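Local coordinates for alternansucrase (Leuconostoc mesenteroides, PDB 6HVG), which belongs to glycosyl hydrolase family 70, combining a TIM-type barrel that binds calcium with repeats of the choline-binding type, at residues 861-866 against 882-887; 938-943 against 1008-1013; 1085-1090 against 1130-1135. All coordinates share one frame; numbering follows the deposited sequence.

Interactions 1 and 2 belong to the same antiparallel sheet, with centres about 16 Å apart. Their nearest atoms are about 6 Å apart, so they do not touch; strands 910-915 and 1003-1009 carry the sheet from 881-885 across to 940-947. Interaction 3 lies in the barrel part of the chain, its centre about 42 Å from that of interaction 1 and about 46 Å from that of interaction 2. There 1085-1090 follows barrel strand 1081-1083, while 1130-1135 leads into helix 1135-1147 and on to the adjacent barrel strand 1151-1156. The calcium ion is bound by E575, D581, N625 and D1159, none of which belongs to these contacts.

Interaction 1: residues 861-866 against 882-887; sequences GQTMAT and TSVRFG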
loop_
_atom_site.group_PDB
_atom_site.type_symbol
_atom_site.label_atom_id
_atom_site.label_comp_id
_atom_site.label_asym_id
_atom_site.label_seq_id
_atom_site.Cartn_x
_atom_site.Cartn_y
_atom_site.Cartn_z
ATOM N N GLY A 861 -25.175 0.032 34.667
ATOM C CA GLY A 861 -24.269 1.130 34.416
ATOM C C GLY A 861 -22.812 0.720 34.478
ATOM O O GLY A 861 -22.487 -0.404 34.871
ATOM N N GLN A 862 -21.932 1.637 34.093
ATOM C CA GLN A 862 -20.494 1.379 34.120
ATOM C C GLN A 862 -19.751 2.490 34.816
ATOM O O GLN A 862 -20.209 3.638 34.837
ATOM C CB GLN A 862 -19.960 1.214 32.702
ATOM C CG GLN A 862 -18.469 0.943 32.617
ATOM C CD GLN A 862 -18.028 0.503 31.238
ATOM O OE1 GLN A 862 -18.768 0.629 30.267
ATOM N NE2 GLN A 862 -16.842 -0.096 31.171
ATOM N N THR A 863 -18.621 2.132 35.420
ATOM C CA THR A 863 -17.600 3.115 35.802
ATOM C C THR A 863 -16.255 2.604 35.345
ATOM O O THR A 863 -16.071 1.418 35.072
ATOM C CB THR A 863 -17.481 3.381 37.317
ATOM O OG1 THR A 863 -17.177 2.157 37.998
ATOM C CG2 THR A 863 -18.757 4.000 37.885
ATOM N N MET A 864 -15.331 3.541 35.243
ATOM C CA MET A 864 -13.993 3.261 34.807
ATOM C C MET A 864 -13.099 4.313 35.456
ATOM O O MET A 864 -13.412 5.513 35.444
ATOM C CB MET A 864 -13.901 3.297 33.280
ATOM C CG MET A 864 -12.636 2.678 32.723
ATOM S SD MET A 864 -12.509 2.753 30.905
ATOM C CE MET A 864 -13.586 1.420 30.442
ATOM N N ALA A 865 -12.004 3.846 36.047
ATOM C CA ALA A 865 -11.058 4.694 36.764
ATOM C C ALA A 865 -9.674 4.074 36.638
ATOM O O ALA A 865 -9.530 2.952 36.163
ATOM C CB ALA A 865 -11.445 4.813 38.226
ATOM N N THR A 866 -8.660 4.829 37.026
ATOM C CA THR A 866 -7.283 4.345 37.009
ATOM C C THR A 866 -6.547 4.911 38.188
ATOM O O THR A 866 -6.830 6.037 38.623
ATOM C CB THR A 866 -6.485 4.754 35.737
ATOM O OG1 THR A 866 -6.513 6.174 35.563
ATOM C CG2 THR A 866 -7.021 4.067 34.465
ATOM N N THR A 882 -9.550 0.165 36.590
ATOM C CA THR A 882 -10.635 -0.530 37.240
ATOM C C THR A 882 -11.963 -0.225 36.563
ATOM O O THR A 882 -12.411 0.913 36.543
ATOM C CB THR A 882 -10.704 -0.188 38.741
ATOM O OG1 THR A 882 -10.755 1.228 38.931
ATOM C CG2 THR A 882 -9.493 -0.747 39.449
ATOM N N SER A 883 -12.568 -1.266 35.996
ATOM C CA SER A 883 -13.836 -1.163 35.256
ATOM C C SER A 883 -14.863 -2.061 35.906
ATOM O O SER A 883 -14.589 -3.240 36.145
ATOM C CB SER A 883 -13.666 -1.558 33.778
ATOM O OG SER A 883 -14.856 -1.356 33.033
ATOM N N VAL A 884 -16.041 -1.500 36.169
ATOM C CA VAL A 884 -17.108 -2.168 36.900
ATOM C C VAL A 884 -18.417 -2.062 36.143
ATOM O O VAL A 884 -18.659 -1.053 35.518
ATOM C CB VAL A 884 -17.332 -1.522 38.294
ATOM C CG1 VAL A 884 -18.557 -2.112 38.980
ATOM C CG2 VAL A 884 -16.083 -1.680 39.161
ATOM N N ARG A 885 -19.235 -3.109 36.192
ATOM C CA ARG A 885 -20.638 -3.053 35.790
ATOM C C ARG A 885 -21.478 -3.476 37.013
ATOM O O ARG A 885 -21.131 -4.426 37.695
ATOM C CB ARG A 885 -20.924 -3.976 34.585
ATOM C CG ARG A 885 -20.388 -3.511 33.214
ATOM C CD ARG A 885 -21.004 -2.192 32.658
ATOM N NE ARG A 885 -22.281 -2.364 31.962
ATOM C CZ ARG A 885 -22.415 -2.941 30.767
ATOM N NH1 ARG A 885 -21.369 -3.404 30.091
ATOM N NH2 ARG A 885 -23.620 -3.064 30.233
ATOM N N PHE A 886 -22.614 -2.816 37.248
ATOM C CA PHE A 886 -23.391 -2.989 38.481
ATOM C C PHE A 886 -24.502 -4.067 38.546
ATOM O O PHE A 886 -24.755 -4.590 39.624
ATOM C CB PHE A 886 -24.005 -1.652 38.869
ATOM C CG PHE A 886 -23.010 -0.551 39.023
ATOM C CD1 PHE A 886 -22.041 -0.604 40.015
ATOM C CD2 PHE A 886 -23.029 0.535 38.165
ATOM C CE1 PHE A 886 -21.113 0.416 40.163
ATOM C CE2 PHE A 886 -22.107 1.562 38.308
ATOM C CZ PHE A 886 -21.141 1.502 39.315
ATOM N N GLY A 887 -25.197 -4.365 37.446
ATOM C CA GLY A 887 -26.340 -5.283 37.456
ATOM C C GLY A 887 -27.467 -4.684 36.662
ATOM O O GLY A 887 -27.300 -3.605 36.163
#
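Strands 862-866 and 882-885 run antiparallel, their axes 4.8 Å apart at closest approach and their directions 169° from one another. T863 faces V884 and A865 faces T882 as hydrogen-bonded pairs, each closed by two backbone bonds; the one from T882 N to A865 O is 2.8 Å long. Between and beside them, M864 with S883 and Q862 with R885 are non-hydrogen-bonded pairs. Past the regular ladder, F886 N makes a weak bond to G861 O.

Q862, M864, S883 and R885 share one face. With CG trans to its own backbone N (chi1 180°) and the chain extended beyond, Q862 reaches diagonally across to S883, away from the R885 head, and its NE2 donates to S883 OG at 3.0 Å, close to the amide plane. N817 and K818 take up the rest of that buried amide, at NE2 and OE1 respectively. R885 is folded instead: bends at chi2 and chi3 bring its CD to 3.6 Å from Q862 CB and turn an edge of the guanidinium to G861 O. NE bonds to G860 O and NH1 to T816 O, so that two backbone carbonyls hold the head.

This pair forms two successive strands of a large antiparallel sheet, most of which follows barrel strand 821-825 in the chain, consistent with the beta-sheet domain C of family 70 proteins. Strand 735-736, from earlier in the chain, flanks 862-866, and strand 910-915 flanks 881-885.

T863, A865, T882 and V884 occupy the other face. T863 and V884 lie alongside each other, with T863 OG1 3.7 Å from V884 CB. T863 CG2 meets the edge of the F886 ring, 3.7 Å from its CZ. At the far end A865 CB rests against T882 OG1, 3.7 Å away, while L930 packs on T882 and V884.

Interaction 2: residues 938-943 against 1008-1013; sequences NQLYRA and VPVGAS
R942 and V1008 pair in antiparallel backbone bonding reinforced by side-chain packing, where strand 1003-1009 ends beside the start of strand 940-947. Two bonds close this pair: R942 N to V1008 O at 2.7 Å, nearly straight at the carbonyl, and V1008 N to R942 O at 2.8 Å. A third, from V1010 N to L940 O, continues the pairing just past the strand.

Between them sits the non-hydrogen-bonded pair Y941 and P1009, a position that asks no N-H of the proline. Its ring lies alongside the tyrosine, and P1009 CB stands over the Y941 ring face, 4.2 Å from the centroid and 23° off the normal, a CH-pi contact. Q939 NE2 approaches the same CB, though its hydrogen bond goes to K906 O.

On the other side, V1008 CG2 lies over one face of the R942 guanidinium, 3.4 Å from NE. A bend at chi2 (90°) lays the arginine beside the valine, while V1010 CG1 packs on R942 CB at 3.6 Å. D958 holds NE by a salt bridge, and NH1 donates to A943 O and Y955 O; D958 also accepts from G1011 N, so one carboxylate ties both segments. Y857 of helix 844-857 packs against R942, V1008 and P1009.

The contact joins segments 65 residues apart at their closest ends in the antiparallel sheet that also holds 862-866 and 881-885, consistent with domain C of family 70 proteins; 1003-1009 lies between 910-915 and 940-947.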
loop_
_atom_site.group_PDB
_atom_site.type_symbol
_atom_site.label_atom_id
_atom_site.label_comp_id
_atom_site.label_asym_id
_atom_site.label_seq_id
_atom_site.Cartn_x
_atom_site.Cartn_y
_atom_site.Cartn_z
ATOM N N ASN A 938 -21.442 -5.790 51.420
ATOM C CA ASN A 938 -21.171 -7.021 52.199
ATOM C C ASN A 938 -21.256 -8.349 51.422
ATOM O O ASN A 938 -21.196 -9.420 51.994
ATOM C CB ASN A 938 -22.083 -7.045 53.421
ATOM C CG ASN A 938 -21.921 -5.789 54.274
ATOM O OD1 ASN A 938 -22.877 -5.035 54.474
ATOM N ND2 ASN A 938 -20.697 -5.528 54.723
ATOM N N GLN A 939 -21.320 -8.254 50.105
ATOM C CA GLN A 939 -21.496 -9.407 49.241
ATOM C C GLN A 939 -20.184 -10.167 49.006
ATOM O O GLN A 939 -19.109 -9.579 48.985
ATOM C CB GLN A 939 -22.042 -8.934 47.895
ATOM C CG GLN A 939 -22.440 -10.050 46.957
ATOM C CD GLN A 939 -23.546 -9.638 46.015
ATOM O OE1 GLN A 939 -23.965 -8.478 45.987
ATOM N NE2 GLN A 939 -24.029 -10.593 45.237
ATOM N N LEU A 940 -20.292 -11.474 48.805
ATOM C CA LEU A 940 -19.142 -12.302 48.487
ATOM C C LEU A 940 -18.959 -12.335 46.996
ATOM O O LEU A 940 -19.923 -12.572 46.245
ATOM C CB LEU A 940 -19.331 -13.723 49.006
ATOM C CG LEU A 940 -18.055 -14.562 49.109
ATOM C CD1 LEU A 940 -17.142 -14.009 50.198
ATOM C CD2 LEU A 940 -18.352 -16.021 49.403
ATOM N N TYR A 941 -17.725 -12.086 46.568
ATOM C CA TYR A 941 -17.353 -12.138 45.157
ATOM C C TYR A 941 -16.269 -13.216 44.943
ATOM O O TYR A 941 -15.488 -13.500 45.838
ATOM C CB TYR A 941 -16.858 -10.765 44.689
ATOM C CG TYR A 941 -17.960 -9.801 44.328
ATOM C CD1 TYR A 941 -18.705 -9.163 45.304
ATOM C CD2 TYR A 941 -18.260 -9.525 43.004
ATOM C CE1 TYR A 941 -19.724 -8.296 44.968
ATOM C CE2 TYR A 941 -19.274 -8.652 42.663
ATOM C CZ TYR A 941 -20.005 -8.045 43.655
ATOM O OH TYR A 941 -21.016 -7.192 43.291
ATOM N N ARG A 942 -16.264 -13.828 43.759
ATOM C CA ARG A 942 -15.249 -14.814 43.388
ATOM C C ARG A 942 -14.617 -14.504 42.045
ATOM O O ARG A 942 -15.258 -13.945 41.164
ATOM C CB ARG A 942 -15.839 -16.226 43.345
ATOM C CG ARG A 942 -16.908 -16.500 42.283
ATOM C CD ARG A 942 -16.334 -17.004 40.975
ATOM N NE ARG A 942 -17.372 -17.487 40.061
ATOM C CZ ARG A 942 -17.127 -17.981 38.848
ATOM N NH1 ARG A 942 -15.884 -18.014 38.360
ATOM N NH2 ARG A 942 -18.115 -18.449 38.097
ATOM N N ALA A 943 -13.352 -14.868 41.901
ATOM C CA ALA A 943 -12.609 -14.615 40.677
ATOM C C ALA A 943 -13.113 -15.449 39.514
ATOM O O ALA A 943 -13.420 -16.607 39.676
ATOM C CB ALA A 943 -11.121 -14.884 40.913
ATOM N N VAL A 1008 -16.542 -11.775 39.926
ATOM C CA VAL A 1008 -17.973 -11.848 39.750
ATOM C C VAL A 1008 -18.624 -12.216 41.082
ATOM O O VAL A 1008 -17.990 -12.843 41.926
ATOM C CB VAL A 1008 -18.356 -12.875 38.642
ATOM C CG1 VAL A 1008 -17.752 -12.482 37.297
ATOM C CG2 VAL A 1008 -17.933 -14.297 39.019
ATOM N N PRO A 1009 -19.900 -11.849 41.263
ATOM C CA PRO A 1009 -20.571 -12.245 42.480
ATOM C C PRO A 1009 -20.847 -13.737 42.540
ATOM O O PRO A 1009 -21.289 -14.308 41.538
ATOM C CB PRO A 1009 -21.905 -11.468 42.443
ATOM C CG PRO A 1009 -21.953 -10.720 41.181
ATOM C CD PRO A 1009 -20.753 -11.051 40.368
ATOM N N VAL A 1010 -20.614 -14.345 43.713
ATOM C CA VAL A 1010 -20.976 -15.731 43.933
ATOM C C VAL A 1010 -22.471 -15.834 44.037
ATOM O O VAL A 1010 -23.128 -14.866 44.386
ATOM C CB VAL A 1010 -20.359 -16.346 45.214
ATOM C CG1 VAL A 1010 -18.873 -16.058 45.289
ATOM C CG2 VAL A 1010 -21.064 -15.865 46.460
ATOM N N GLY A 1011 -22.983 -17.031 43.761
ATOM C CA GLY A 1011 -24.408 -17.326 43.858
ATOM C C GLY A 1011 -25.176 -17.123 42.570
ATOM O O GLY A 1011 -26.403 -17.063 42.582
ATOM N N ALA A 1012 -24.458 -17.001 41.456
ATOM C CA ALA A 1012 -25.099 -16.838 40.158
ATOM C C ALA A 1012 -25.749 -18.141 39.701
ATOM O O ALA A 1012 -25.088 -19.171 39.607
ATOM C CB ALA A 1012 -24.079 -16.369 39.127
ATOM N N SER A 1013 -27.041 -18.079 39.413
ATOM C CA SER A 1013 -27.788 -19.223 38.883
ATOM C C SER A 1013 -27.148 -19.792 37.606
ATOM O O SER A 1013 -26.446 -19.081 36.908
ATOM C CB SER A 1013 -29.223 -18.791 38.586
ATOM O OG SER A 1013 -29.871 -19.724 37.757
#

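Interaction 3: residues 1085-1090 against 1130-1135; sequences APQYRS and TKYGTD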
loop_
_atom_site.group_PDB
_atom_site.type_symbol
_atom_site.label_atom_id
_atom_site.label_comp_id
_atom_site.label_asym_id
_atom_site.label_seq_id
_atom_site.Cartn_x
_atom_site.Cartn_y
_atom_site.Cartn_z
ATOM N N ALA A 1085 -17.454 -14.722 6.039
ATOM C CA ALA A 1085 -16.602 -14.200 4.986
ATOM C C ALA A 1085 -17.430 -13.891 3.735
ATOM O O ALA A 1085 -18.558 -14.385 3.596
ATOM C CB ALA A 1085 -15.523 -15.202 4.647
ATOM N N PRO A 1086 -16.893 -13.041 2.838
ATOM C CA PRO A 1086 -17.548 -12.801 1.558
ATOM C C PRO A 1086 -17.543 -14.068 0.733
ATOM O O PRO A 1086 -16.482 -14.681 0.542
ATOM C CB PRO A 1086 -16.671 -11.741 0.904
ATOM C CG PRO A 1086 -15.338 -11.900 1.564
ATOM C CD PRO A 1086 -15.681 -12.226 2.982
ATOM N N GLN A 1087 -18.721 -14.464 0.253
ATOM C CA GLN A 1087 -18.908 -15.797 -0.325
ATOM C C GLN A 1087 -18.736 -15.851 -1.837
ATOM O O GLN A 1087 -19.056 -16.871 -2.473
ATOM C CB GLN A 1087 -20.295 -16.308 0.027
ATOM C CG GLN A 1087 -20.523 -16.450 1.516
ATOM C CD GLN A 1087 -19.628 -17.491 2.117
ATOM O OE1 GLN A 1087 -19.596 -18.619 1.642
ATOM N NE2 GLN A 1087 -18.899 -17.126 3.169
ATOM N N TYR A 1088 -18.179 -14.790 -2.412
ATOM C CA TYR A 1088 -18.169 -14.627 -3.870
ATOM C C TYR A 1088 -17.012 -15.418 -4.458
ATOM O O TYR A 1088 -15.987 -15.585 -3.813
ATOM C CB TYR A 1088 -18.092 -13.151 -4.194
ATOM C CG TYR A 1088 -19.020 -12.377 -3.283
ATOM C CD1 TYR A 1088 -20.392 -12.468 -3.428
ATOM C CD2 TYR A 1088 -18.528 -11.607 -2.234
ATOM C CE1 TYR A 1088 -21.242 -11.798 -2.585
ATOM C CE2 TYR A 1088 -19.379 -10.925 -1.396
ATOM C CZ TYR A 1088 -20.739 -11.033 -1.577
ATOM O OH TYR A 1088 -21.620 -10.391 -0.741
ATOM N N ARG A 1089 -17.186 -15.939 -5.659
ATOM C CA ARG A 1089 -16.151 -16.789 -6.266
ATOM C C ARG A 1089 -14.860 -16.020 -6.533
ATOM O O ARG A 1089 -14.878 -14.993 -7.229
ATOM C CB ARG A 1089 -16.618 -17.402 -7.585
ATOM C CG ARG A 1089 -15.515 -18.218 -8.242
ATOM C CD ARG A 1089 -16.026 -19.122 -9.330
ATOM N NE ARG A 1089 -17.242 -19.834 -8.944
ATOM C CZ ARG A 1089 -17.297 -20.832 -8.063
ATOM N NH1 ARG A 1089 -16.206 -21.271 -7.443
ATOM N NH2 ARG A 1089 -18.453 -21.422 -7.823
ATOM N N SER A 1090 -13.751 -16.555 -6.026
ATOM C CA SER A 1090 -12.465 -15.899 -6.173
ATOM C C SER A 1090 -12.020 -15.822 -7.631
ATOM O O SER A 1090 -12.243 -16.756 -8.420
ATOM C CB SER A 1090 -11.396 -16.614 -5.369
ATOM O OG SER A 1090 -10.107 -16.087 -5.658
ATOM N N THR A 1130 -16.406 -22.499 -3.528
ATOM C CA THR A 1130 -15.523 -21.407 -3.188
ATOM C C THR A 1130 -14.523 -21.970 -2.184
ATOM O O THR A 1130 -14.401 -23.175 -2.032
ATOM C CB THR A 1130 -16.305 -20.248 -2.551
ATOM O OG1 THR A 1130 -16.901 -20.686 -1.326
ATOM C CG2 THR A 1130 -17.408 -19.754 -3.484
ATOM N N LYS A 1131 -13.773 -21.103 -1.523
ATOM C CA LYS A 1131 -12.889 -21.530 -0.448
ATOM C C LYS A 1131 -13.701 -22.046 0.747
ATOM O O LYS A 1131 -13.199 -22.797 1.584
ATOM C CB LYS A 1131 -12.015 -20.351 -0.015
ATOM C CG LYS A 1131 -10.963 -20.665 1.028
ATOM C CD LYS A 1131 -10.013 -19.480 1.126
ATOM C CE LYS A 1131 -8.883 -19.701 2.111
ATOM N NZ LYS A 1131 -8.305 -18.400 2.536
ATOM N N TYR A 1132 -14.960 -21.630 0.811
ATOM C CA TYR A 1132 -15.835 -21.911 1.945
ATOM C C TYR A 1132 -16.911 -22.996 1.662
ATOM O O TYR A 1132 -17.647 -23.367 2.568
ATOM C CB TYR A 1132 -16.465 -20.585 2.424
ATOM C CG TYR A 1132 -15.432 -19.476 2.626
ATOM C CD1 TYR A 1132 -14.488 -19.549 3.656
ATOM C CD2 TYR A 1132 -15.370 -18.381 1.768
ATOM C CE1 TYR A 1132 -13.538 -18.553 3.830
ATOM C CE2 TYR A 1132 -14.415 -17.381 1.932
ATOM C CZ TYR A 1132 -13.502 -17.475 2.955
ATOM O OH TYR A 1132 -12.543 -16.487 3.102
ATOM N N GLY A 1133 -16.966 -23.501 0.425
ATOM C CA GLY A 1133 -17.881 -24.580 0.066
ATOM C C GLY A 1133 -18.886 -24.201 -1.001
ATOM O O GLY A 1133 -18.850 -23.110 -1.544
ATOM N N THR A 1134 -19.796 -25.123 -1.296
ATOM C CA THR A 1134 -20.811 -24.916 -2.328
ATOM C C THR A 1134 -21.896 -23.930 -1.884
ATOM O O THR A 1134 -21.894 -23.483 -0.736
ATOM C CB THR A 1134 -21.459 -26.249 -2.762
ATOM O OG1 THR A 1134 -22.227 -26.798 -1.687
ATOM C CG2 THR A 1134 -20.373 -27.247 -3.199
ATOM N N ASP A 1135 -22.807 -23.590 -2.797
ATOM C CA ASP A 1135 -23.950 -22.738 -2.454
ATOM C C ASP A 1135 -24.893 -23.417 -1.464
ATOM O O ASP A 1135 -25.456 -22.749 -0.597
ATOM C CB ASP A 1135 -24.723 -22.291 -3.698
ATOM C CG ASP A 1135 -25.280 -23.448 -4.499
ATOM O OD1 ASP A 1135 -24.468 -24.289 -4.924
ATOM O OD2 ASP A 1135 -26.520 -23.505 -4.717
#
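The apolar part of the contact is A1085 set against Y1132. A1085 CB stands over one face of the Y1132 ring, 3.9 Å from the centroid and 29° off the normal, displaced toward the hydroxyl end, a CH-pi contact. K1131 CB lies over the opposite face, so the ring is held between a methyl and a methylene. With CG trans to the carbonyl carbon (chi1 -50°), Y1132 extends toward 1085-1090, and its OH is hydrogen-bonded to N1108 O.

Van der Waals contacts carry the rest. T1130 CG2 touches Q1087 O at 3.5 Å and also lies over a face of the R1089 guanidinium, more loosely. That guanidinium is held by a salt bridge from NE to D1117 and a bond from NH2 to N1128 O. Q1087 crosses the tyrosine at a slant, with its OE1 3.8 Å from Y1132 CB.

Hydrogen bonds run within each segment or to outside partners. Q1087 folds back at chi2, and its NE2 donates to A1085 O at 2.8 Å from above the carbonyl plane; its OE1 bonds to N1064, outside both. T1130 forms an ST turn, OG1 accepting from Y1132 N at 3.0 Å. The same OG1 donates to G1133 O along a lone pair, and T1130 N reaches that oxygen too, so two donors grip it. T1134 then takes the N-cap position of helix 1135-1147.

With polar groups bonded within their own segment or to neighbours, the loop after barrel strand 1081-1083 meets the loop before helix 1135-1147 through methyls, ring and oxygens set against carbon: buried fit rather than direct polar pairing.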